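Local coordinates for protein LbaCas13a H328A (C2c2) (Lachnospiraceae bacterium NK4A179, PDB 5WLH) that binds pre-crRNA and probably acts as the RNA-guided effector of a type VI CRISPR system, cutting target RNA with its HEPN domains, at residues 159-164 with 200-205; 461-466 with 1172-1177; 562-567 with 625-630. All coordinates share one frame; numbering follows the deposited sequence.

Interaction 1: 159-164 with 200-205; sequences TNFINR and KKLLMN
L202 reaches across from helix 193-206 to both F161 and I162 of helix 158-166, dividing its two methyl groups between them. With CG anti to the backbone N (chi1 167°), the leucine fork swings out of its own helix toward the other one. CD1 lies 3.6 Å from I162 CG1, the tightest approach of the pair, and also comes within 4.2 Å of F161 CB. The other branch, CD2, arrives obliquely at the phenyl ring, 4.2 Å from F161 CD2. L202 and I162 run past each other in opposite directions, whereas the leucine and F161 meet at about a right angle. This is a crossing of two helices in the N-terminal, largely helical part of the protein, which probably belongs to the crRNA-recognition lobe, as in other Cas13a enzymes. The axes of the two segments come within 9.8 Å at a signed crossing angle of -66°, and I162 and L202 mark the nearest point of the backbones. Beyond that point L203 and M204 turn to the other side of their helix, where both pack on I178 of helix 175-185. One turn after L202, N205 touches the edge of the contact with its CB, 3.9 Å from I162 CD1, which the extended isoleucine branch (chi2 173°) carries out to the asparagine. The amide of N205 serves a different purpose, its ND2 bonding to E158 just before the first segment. Helix 218-230 lies against the same cluster, V218 and F222 touching L202 while I223 touches F161, which also touches L103 and M106 of helix 103-107.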
loop_
_atom_site.group_PDB
_atom_site.type_symbol
_atom_site.label_atom_id
_atom_site.label_comp_id
_atom_site.label_asym_id
_atom_site.label_seq_id
_atom_site.Cartn_x
_atom_site.Cartn_y
_atom_site.Cartn_z
ATOM N N THR A 159 -27.149 8.314 45.514
ATOM C CA THR A 159 -26.700 9.105 46.656
ATOM C C THR A 159 -25.199 8.946 46.872
ATOM O O THR A 159 -24.467 9.937 46.984
ATOM C CB THR A 159 -27.474 8.706 47.915
ATOM O OG1 THR A 159 -28.872 8.983 47.740
ATOM C CG2 THR A 159 -26.949 9.479 49.119
ATOM N N ASN A 160 -24.714 7.701 46.903
ATOM C CA ASN A 160 -23.288 7.485 47.122
ATOM C C ASN A 160 -22.461 7.969 45.937
ATOM O O ASN A 160 -21.372 8.526 46.120
ATOM C CB ASN A 160 -23.006 6.013 47.398
ATOM C CG ASN A 160 -21.629 5.801 47.971
ATOM O OD1 ASN A 160 -21.163 6.599 48.785
ATOM N ND2 ASN A 160 -20.944 4.762 47.510
ATOM N N PHE A 161 -22.953 7.769 44.712
ATOM C CA PHE A 161 -22.231 8.293 43.559
ATOM C C PHE A 161 -22.146 9.813 43.613
ATOM O O PHE A 161 -21.093 10.398 43.331
ATOM C CB PHE A 161 -22.903 7.822 42.260
ATOM C CG PHE A 161 -22.338 6.527 41.703
ATOM C CD1 PHE A 161 -22.332 5.368 42.460
ATOM C CD2 PHE A 161 -21.834 6.476 40.406
ATOM C CE1 PHE A 161 -21.820 4.172 41.942
ATOM C CE2 PHE A 161 -21.325 5.294 39.885
ATOM C CZ PHE A 161 -21.321 4.144 40.646
ATOM N N ILE A 162 -23.243 10.476 43.992
ATOM C CA ILE A 162 -23.227 11.932 44.105
ATOM C C ILE A 162 -22.219 12.364 45.163
ATOM O O ILE A 162 -21.467 13.327 44.973
ATOM C CB ILE A 162 -24.645 12.457 44.407
ATOM C CG1 ILE A 162 -25.493 12.473 43.130
ATOM C CG2 ILE A 162 -24.599 13.852 45.071
ATOM C CD1 ILE A 162 -26.949 12.820 43.352
ATOM N N ASN A 163 -22.168 11.637 46.280
ATOM C CA ASN A 163 -21.217 11.963 47.338
ATOM C C ASN A 163 -19.781 11.753 46.880
ATOM O O ASN A 163 -18.914 12.591 47.139
ATOM C CB ASN A 163 -21.506 11.127 48.586
ATOM C CG ASN A 163 -22.787 11.535 49.276
ATOM O OD1 ASN A 163 -23.276 12.655 49.101
ATOM N ND2 ASN A 163 -23.342 10.624 50.069
ATOM N N ARG A 164 -19.504 10.639 46.200
ATOM C CA ARG A 164 -18.144 10.409 45.730
ATOM C C ARG A 164 -17.756 11.423 44.658
ATOM O O ARG A 164 -16.605 11.877 44.611
ATOM C CB ARG A 164 -18.007 8.976 45.213
ATOM C CG ARG A 164 -18.187 7.908 46.285
ATOM C CD ARG A 164 -17.170 8.048 47.416
ATOM N NE ARG A 164 -15.834 7.624 47.006
ATOM C CZ ARG A 164 -15.166 6.602 47.539
ATOM N NH1 ARG A 164 -13.952 6.298 47.091
ATOM N NH2 ARG A 164 -15.706 5.883 48.519
ATOM N N LYS A 200 -25.514 12.455 32.798
ATOM C CA LYS A 200 -25.862 13.867 32.875
ATOM C C LYS A 200 -26.878 14.125 33.984
ATOM O O LYS A 200 -26.735 15.074 34.760
ATOM C CB LYS A 200 -26.407 14.355 31.541
ATOM C CG LYS A 200 -27.000 15.752 31.662
ATOM C CD LYS A 200 -26.866 16.546 30.399
ATOM C CE LYS A 200 -27.195 18.008 30.673
ATOM N NZ LYS A 200 -27.273 18.760 29.402
ATOM N N LYS A 201 -27.903 13.282 34.071
ATOM C CA LYS A 201 -28.925 13.440 35.102
ATOM C C LYS A 201 -28.314 13.325 36.488
ATOM O O LYS A 201 -28.626 14.116 37.387
ATOM C CB LYS A 201 -30.008 12.381 34.905
ATOM C CG LYS A 201 -31.142 12.376 35.919
ATOM C CD LYS A 201 -32.371 11.681 35.298
ATOM C CE LYS A 201 -33.543 11.588 36.277
ATOM N NZ LYS A 201 -34.664 10.757 35.715
ATOM N N LEU A 202 -27.422 12.352 36.663
ATOM C CA LEU A 202 -26.715 12.187 37.925
ATOM C C LEU A 202 -25.880 13.417 38.259
ATOM O O LEU A 202 -25.892 13.889 39.402
ATOM C CB LEU A 202 -25.833 10.946 37.842
ATOM C CG LEU A 202 -24.778 10.743 38.919
ATOM C CD1 LEU A 202 -25.458 10.429 40.196
ATOM C CD2 LEU A 202 -23.856 9.596 38.518
ATOM N N LEU A 203 -25.153 13.956 37.277
ATOM C CA LEU A 203 -24.293 15.107 37.547
ATOM C C LEU A 203 -25.111 16.357 37.842
ATOM O O LEU A 203 -24.711 17.189 38.665
ATOM C CB LEU A 203 -23.360 15.358 36.365
ATOM C CG LEU A 203 -22.256 14.309 36.237
ATOM C CD1 LEU A 203 -21.556 14.443 34.889
ATOM C CD2 LEU A 203 -21.269 14.473 37.388
ATOM N N MET A 204 -26.243 16.527 37.158
ATOM C CA MET A 204 -27.096 17.675 37.461
ATOM C C MET A 204 -27.677 17.569 38.865
ATOM O O MET A 204 -27.748 18.573 39.591
ATOM C CB MET A 204 -28.199 17.807 36.411
ATOM C CG MET A 204 -27.671 18.140 35.006
ATOM S SD MET A 204 -27.057 19.826 34.784
ATOM C CE MET A 204 -28.604 20.744 34.669
ATOM N N ASN A 205 -28.092 16.365 39.267
ATOM C CA ASN A 205 -28.539 16.158 40.638
ATOM C C ASN A 205 -27.396 16.371 41.624
ATOM O O ASN A 205 -27.592 16.956 42.697
ATOM C CB ASN A 205 -29.132 14.755 40.802
ATOM C CG ASN A 205 -30.398 14.545 39.961
ATOM O OD1 ASN A 205 -31.009 15.507 39.493
ATOM N ND2 ASN A 205 -30.785 13.279 39.762
#

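Interaction 2: 461-466 with 1172-1177; sequences DELNAS and ILYQIC
L463 wedges its two methyl groups against Y1174 and C1177, which stand one turn apart on helix 1171-1180. The loop that delivers it begins with a short 3-10 turn at 461-463, closed by a backbone bond from N464 N to D461 O. The next residue, E462, turns its carboxylate to K468 and K475, a charged cluster apart from the apolar one formed by L463. At L463 itself CG lies anti to the carbonyl carbon (chi1 -67°), from where the fork sends one methyl to each partner. CD1 rests 3.7 Å from C1177 CB and 3.9 Å from C1177 SG, so the cysteine presents both its methylene and its sulfur to the same methyl. CD2 goes to the tyrosine, 3.7 Å from Y1174 CD2 and 4.1 Å from Y1174 CE2, approaching this side of the ring obliquely. The tyrosine hydroxyl takes no part here and is hydrogen-bonded with P1185 O instead, which would help hold the ring in its place. N464 makes no contact with the helix; its ND2 makes a second, weak bond to D461 O, while its OD1 accepts from A610 N, shortly after an R-X4-H sequence of the kind that marks HEPN nucleases. The contact, buried throughout, therefore probably joins parts of the two HEPN regions, whose segments here are some 700 residues apart in sequence. Around it, L1184 touches both L463 and Y1174, I471 of strand 470-472 packs on Y1174, and L1138 of the long helix 1106-1145 lies against C1177.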
loop_
_atom_site.group_PDB
_atom_site.type_symbol
_atom_site.label_atom_id
_atom_site.label_comp_id
_atom_site.label_asym_id
_atom_site.label_seq_id
_atom_site.Cartn_x
_atom_site.Cartn_y
_atom_site.Cartn_z
ATOM N N ASP A 461 -5.250 -26.169 -10.287
ATOM C CA ASP A 461 -3.960 -26.856 -10.376
ATOM C C ASP A 461 -3.551 -27.173 -11.818
ATOM O O ASP A 461 -2.383 -27.022 -12.196
ATOM C CB ASP A 461 -4.064 -28.153 -9.568
ATOM C CG ASP A 461 -2.845 -28.444 -8.753
ATOM O OD1 ASP A 461 -1.732 -28.452 -9.325
ATOM O OD2 ASP A 461 -3.017 -28.698 -7.537
ATOM N N GLU A 462 -4.482 -27.643 -12.634
ATOM C CA GLU A 462 -4.099 -28.158 -13.945
ATOM C C GLU A 462 -3.865 -27.059 -14.972
ATOM O O GLU A 462 -3.644 -27.361 -16.150
ATOM C CB GLU A 462 -5.146 -29.175 -14.415
ATOM C CG GLU A 462 -5.517 -30.143 -13.290
ATOM C CD GLU A 462 -5.829 -31.561 -13.740
ATOM O OE1 GLU A 462 -5.493 -32.511 -13.003
ATOM O OE2 GLU A 462 -6.425 -31.734 -14.817
ATOM N N LEU A 463 -3.902 -25.789 -14.563
ATOM C CA LEU A 463 -3.303 -24.746 -15.392
ATOM C C LEU A 463 -1.802 -24.958 -15.539
ATOM O O LEU A 463 -1.212 -24.517 -16.530
ATOM C CB LEU A 463 -3.565 -23.364 -14.798
ATOM C CG LEU A 463 -5.002 -22.843 -14.778
ATOM C CD1 LEU A 463 -5.063 -21.440 -14.167
ATOM C CD2 LEU A 463 -5.586 -22.824 -16.187
ATOM N N ASN A 464 -1.172 -25.605 -14.554
ATOM C CA ASN A 464 0.267 -25.836 -14.589
ATOM C C ASN A 464 0.624 -26.683 -15.800
ATOM O O ASN A 464 -0.061 -27.664 -16.107
ATOM C CB ASN A 464 0.727 -26.530 -13.303
ATOM C CG ASN A 464 0.880 -25.566 -12.139
ATOM O OD1 ASN A 464 1.655 -24.604 -12.207
ATOM N ND2 ASN A 464 0.126 -25.811 -11.064
ATOM N N ALA A 465 1.697 -26.291 -16.491
ATOM C CA ALA A 465 2.081 -26.952 -17.734
ATOM C C ALA A 465 2.256 -28.452 -17.515
ATOM O O ALA A 465 2.874 -28.884 -16.534
ATOM C CB ALA A 465 3.369 -26.338 -18.288
ATOM N N SER A 466 1.684 -29.242 -18.422
ATOM C CA SER A 466 1.758 -30.694 -18.329
ATOM C C SER A 466 1.537 -31.274 -19.715
ATOM O O SER A 466 1.133 -30.573 -20.648
ATOM C CB SER A 466 0.717 -31.256 -17.360
ATOM O OG SER A 466 -0.591 -31.088 -17.891
ATOM N N ILE A 1172 -14.879 -22.925 -19.083
ATOM C CA ILE A 1172 -15.045 -21.488 -18.869
ATOM C C ILE A 1172 -13.989 -20.978 -17.900
ATOM O O ILE A 1172 -13.443 -19.893 -18.085
ATOM C CB ILE A 1172 -16.465 -21.149 -18.379
ATOM C CG1 ILE A 1172 -16.592 -19.638 -18.087
ATOM C CG2 ILE A 1172 -16.810 -21.911 -17.154
ATOM C CD1 ILE A 1172 -16.495 -18.779 -19.287
ATOM N N LEU A 1173 -13.663 -21.771 -16.880
ATOM C CA LEU A 1173 -12.679 -21.323 -15.894
ATOM C C LEU A 1173 -11.287 -21.283 -16.497
ATOM O O LEU A 1173 -10.537 -20.325 -16.284
ATOM C CB LEU A 1173 -12.701 -22.243 -14.674
ATOM C CG LEU A 1173 -14.032 -22.408 -13.969
ATOM C CD1 LEU A 1173 -13.888 -23.415 -12.826
ATOM C CD2 LEU A 1173 -14.553 -21.058 -13.476
ATOM N N TYR A 1174 -10.924 -22.326 -17.247
ATOM C CA TYR A 1174 -9.662 -22.321 -17.971
ATOM C C TYR A 1174 -9.564 -21.086 -18.857
ATOM O O TYR A 1174 -8.553 -20.374 -18.850
ATOM C CB TYR A 1174 -9.543 -23.606 -18.821
ATOM C CG TYR A 1174 -8.315 -23.578 -19.699
ATOM C CD1 TYR A 1174 -8.332 -22.950 -20.943
ATOM C CD2 TYR A 1174 -7.124 -24.139 -19.262
ATOM C CE1 TYR A 1174 -7.193 -22.882 -21.722
ATOM C CE2 TYR A 1174 -5.967 -24.089 -20.045
ATOM C CZ TYR A 1174 -6.015 -23.469 -21.273
ATOM O OH TYR A 1174 -4.872 -23.389 -22.030
ATOM N N GLN A 1175 -10.620 -20.818 -19.631
ATOM C CA GLN A 1175 -10.558 -19.755 -20.622
ATOM C C GLN A 1175 -10.500 -18.387 -19.965
ATOM O O GLN A 1175 -9.863 -17.473 -20.504
ATOM C CB GLN A 1175 -11.754 -19.870 -21.573
ATOM C CG GLN A 1175 -11.694 -21.194 -22.386
ATOM C CD GLN A 1175 -10.916 -21.014 -23.669
ATOM O OE1 GLN A 1175 -9.712 -21.247 -23.719
ATOM N NE2 GLN A 1175 -11.587 -20.535 -24.696
ATOM N N ILE A 1176 -11.138 -18.232 -18.806
ATOM C CA ILE A 1176 -11.015 -16.975 -18.074
ATOM C C ILE A 1176 -9.564 -16.743 -17.678
ATOM O O ILE A 1176 -9.002 -15.666 -17.904
ATOM C CB ILE A 1176 -11.939 -16.959 -16.845
ATOM C CG1 ILE A 1176 -13.403 -16.825 -17.291
ATOM C CG2 ILE A 1176 -11.557 -15.760 -15.934
ATOM C CD1 ILE A 1176 -14.418 -17.080 -16.190
ATOM N N CYS A 1177 -8.936 -17.754 -17.082
ATOM C CA CYS A 1177 -7.568 -17.564 -16.616
ATOM C C CYS A 1177 -6.612 -17.388 -17.778
ATOM O O CYS A 1177 -5.630 -16.641 -17.663
ATOM C CB CYS A 1177 -7.128 -18.733 -15.737
ATOM S SG CYS A 1177 -7.976 -18.786 -14.164
#

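Interaction 3: 562-567 with 625-630; sequences TILQYF and SAMFEH
Segment 562-567, which begins on helix 559-564, comes nearest helix 621-632 at F567 and M627, their CA atoms 8.9 Å apart, so long side chains must bridge the distance, in or beside what is probably the first HEPN region. M627 does so with its terminal methyl. The chain leaves its helix with an extended chi2 and bends at chi3 (81°), which sets CE almost exactly over the middle of the F567 ring, 3.4 Å from the centroid and 3° off the ring normal. All six ring carbons are then nearly equidistant from the methyl, making this a CH-pi contact over the face. M627 SD stands farther off above the same face, 4.8 Å from the centroid, a Met-aromatic contact. L564 CD2 comes to the methyl at 4.2 Å from M627 CE. Outside the pair, F591 of helix 588-602 and W573 also touch M627, while F912 meets the F567 ring with its plane about perpendicular. Cutting F567 back to an alanine is likely to open a gap under the M627 methyl and cost it the aromatic face, leaving fewer restraints on its chi3 rotation. No hydrogen bond crosses this buried contact, which probably rests on dispersion and the weak polarity of the methyl C-H groups against the pi cloud.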
loop_
_atom_site.group_PDB
_atom_site.type_symbol
_atom_site.label_atom_id
_atom_site.label_comp_id
_atom_site.label_asym_id
_atom_site.label_seq_id
_atom_site.Cartn_x
_atom_site.Cartn_y
_atom_site.Cartn_z
ATOM N N THR A 562 22.044 3.443 -28.988
ATOM C CA THR A 562 20.986 3.942 -28.112
ATOM C C THR A 562 20.607 2.899 -27.065
ATOM O O THR A 562 20.516 3.211 -25.869
ATOM C CB THR A 562 19.769 4.349 -28.938
ATOM O OG1 THR A 562 20.175 5.287 -29.941
ATOM C CG2 THR A 562 18.705 4.990 -28.047
ATOM N N ILE A 563 20.410 1.647 -27.490
ATOM C CA ILE A 563 20.101 0.577 -26.538
ATOM C C ILE A 563 21.197 0.469 -25.488
ATOM O O ILE A 563 20.927 0.322 -24.290
ATOM C CB ILE A 563 19.917 -0.762 -27.274
ATOM C CG1 ILE A 563 18.679 -0.742 -28.176
ATOM C CG2 ILE A 563 19.871 -1.902 -26.286
ATOM C CD1 ILE A 563 18.658 -1.904 -29.166
ATOM N N LEU A 564 22.456 0.543 -25.915
ATOM C CA LEU A 564 23.545 0.307 -24.984
ATOM C C LEU A 564 23.733 1.449 -23.986
ATOM O O LEU A 564 24.498 1.283 -23.030
ATOM C CB LEU A 564 24.840 0.031 -25.763
ATOM C CG LEU A 564 24.865 -1.294 -26.543
ATOM C CD1 LEU A 564 26.158 -1.461 -27.367
ATOM C CD2 LEU A 564 24.712 -2.444 -25.571
ATOM N N GLN A 565 23.062 2.594 -24.169
ATOM C CA GLN A 565 23.043 3.602 -23.106
ATOM C C GLN A 565 22.508 3.010 -21.807
ATOM O O GLN A 565 22.942 3.387 -20.712
ATOM C CB GLN A 565 22.179 4.796 -23.517
ATOM C CG GLN A 565 22.753 5.666 -24.613
ATOM C CD GLN A 565 21.794 6.757 -25.061
ATOM O OE1 GLN A 565 21.016 7.274 -24.272
ATOM N NE2 GLN A 565 21.866 7.121 -26.338
ATOM N N TYR A 566 21.546 2.092 -21.914
ATOM C CA TYR A 566 20.948 1.427 -20.763
ATOM C C TYR A 566 21.793 0.283 -20.239
ATOM O O TYR A 566 21.497 -0.248 -19.159
ATOM C CB TYR A 566 19.559 0.936 -21.143
ATOM C CG TYR A 566 18.665 2.095 -21.423
ATOM C CD1 TYR A 566 18.010 2.738 -20.387
ATOM C CD2 TYR A 566 18.524 2.600 -22.712
ATOM C CE1 TYR A 566 17.221 3.834 -20.613
ATOM C CE2 TYR A 566 17.721 3.698 -22.948
ATOM C CZ TYR A 566 17.078 4.315 -21.893
ATOM O OH TYR A 566 16.277 5.411 -22.105
ATOM N N PHE A 567 22.833 -0.099 -20.975
ATOM C CA PHE A 567 23.836 -1.046 -20.513
ATOM C C PHE A 567 25.159 -0.332 -20.247
ATOM O O PHE A 567 26.236 -0.892 -20.457
ATOM C CB PHE A 567 24.003 -2.182 -21.523
ATOM C CG PHE A 567 22.778 -3.065 -21.660
ATOM C CD1 PHE A 567 22.612 -4.172 -20.843
ATOM C CD2 PHE A 567 21.806 -2.787 -22.602
ATOM C CE1 PHE A 567 21.492 -4.983 -20.964
ATOM C CE2 PHE A 567 20.678 -3.590 -22.728
ATOM C CZ PHE A 567 20.524 -4.694 -21.908
ATOM N N SER A 625 22.268 -13.896 -22.137
ATOM C CA SER A 625 23.169 -14.514 -21.172
ATOM C C SER A 625 24.590 -13.993 -21.320
ATOM O O SER A 625 25.281 -13.762 -20.322
ATOM C CB SER A 625 23.142 -16.036 -21.338
ATOM O OG SER A 625 24.238 -16.622 -20.659
ATOM N N ALA A 626 25.055 -13.819 -22.560
ATOM C CA ALA A 626 26.398 -13.286 -22.766
ATOM C C ALA A 626 26.484 -11.831 -22.340
ATOM O O ALA A 626 27.533 -11.387 -21.855
ATOM C CB ALA A 626 26.807 -13.435 -24.236
ATOM N N MET A 627 25.406 -11.073 -22.520
ATOM C CA MET A 627 25.404 -9.696 -22.035
ATOM C C MET A 627 25.446 -9.653 -20.516
ATOM O O MET A 627 26.151 -8.818 -19.933
ATOM C CB MET A 627 24.183 -8.953 -22.557
ATOM C CG MET A 627 24.289 -8.558 -24.013
ATOM S SD MET A 627 22.847 -7.649 -24.579
ATOM C CE MET A 627 23.192 -5.980 -23.999
ATOM N N PHE A 628 24.715 -10.554 -19.855
ATOM C CA PHE A 628 24.800 -10.622 -18.402
ATOM C C PHE A 628 26.219 -10.939 -17.956
ATOM O O PHE A 628 26.761 -10.280 -17.061
ATOM C CB PHE A 628 23.844 -11.667 -17.838
ATOM C CG PHE A 628 23.913 -11.772 -16.341
ATOM C CD1 PHE A 628 23.321 -10.801 -15.540
ATOM C CD2 PHE A 628 24.595 -12.809 -15.730
ATOM C CE1 PHE A 628 23.397 -10.888 -14.163
ATOM C CE2 PHE A 628 24.673 -12.901 -14.358
ATOM C CZ PHE A 628 24.076 -11.927 -13.570
ATOM N N GLU A 629 26.836 -11.967 -18.549
ATOM C CA GLU A 629 28.201 -12.288 -18.145
ATOM C C GLU A 629 29.124 -11.103 -18.387
ATOM O O GLU A 629 29.987 -10.804 -17.560
ATOM C CB GLU A 629 28.713 -13.529 -18.878
ATOM C CG GLU A 629 30.162 -13.848 -18.532
ATOM C CD GLU A 629 30.601 -15.196 -19.048
ATOM O OE1 GLU A 629 30.101 -15.596 -20.119
ATOM O OE2 GLU A 629 31.451 -15.843 -18.392
ATOM N N HIS A 630 28.945 -10.411 -19.513
ATOM C CA HIS A 630 29.768 -9.244 -19.800
ATOM C C HIS A 630 29.614 -8.196 -18.709
ATOM O O HIS A 630 30.596 -7.581 -18.285
ATOM C CB HIS A 630 29.394 -8.674 -21.167
ATOM C CG HIS A 630 30.323 -7.608 -21.662
ATOM N ND1 HIS A 630 30.087 -6.265 -21.461
ATOM C CD2 HIS A 630 31.481 -7.687 -22.362
ATOM C CE1 HIS A 630 31.063 -5.561 -22.008
ATOM N NE2 HIS A 630 31.923 -6.401 -22.560
#

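The three contacts are separate sites, none touching another, and no helix or strand is shared between them. Interaction 1 lies about 82 Å from interaction 3 between centres, on the opposite side of the chain's centre, and belongs to the N-terminal helical part. Interactions 2 and 3, about 36 Å apart between centres, both involve what are probably HEPN regions, and interaction 3 falls in sequence between the two halves of interaction 2. Those two are wholly buried, whereas interaction 1 is partly exposed. All three lack hydrogen bonds across them, but differ in material: leucine and isoleucine with a phenylalanine ring and an asparagine CB, between two helices, in 159-164/200-205, leucine on tyrosine and cysteine in 461-466/1172-1177, and methionine on an aromatic face in 562-567/625-630.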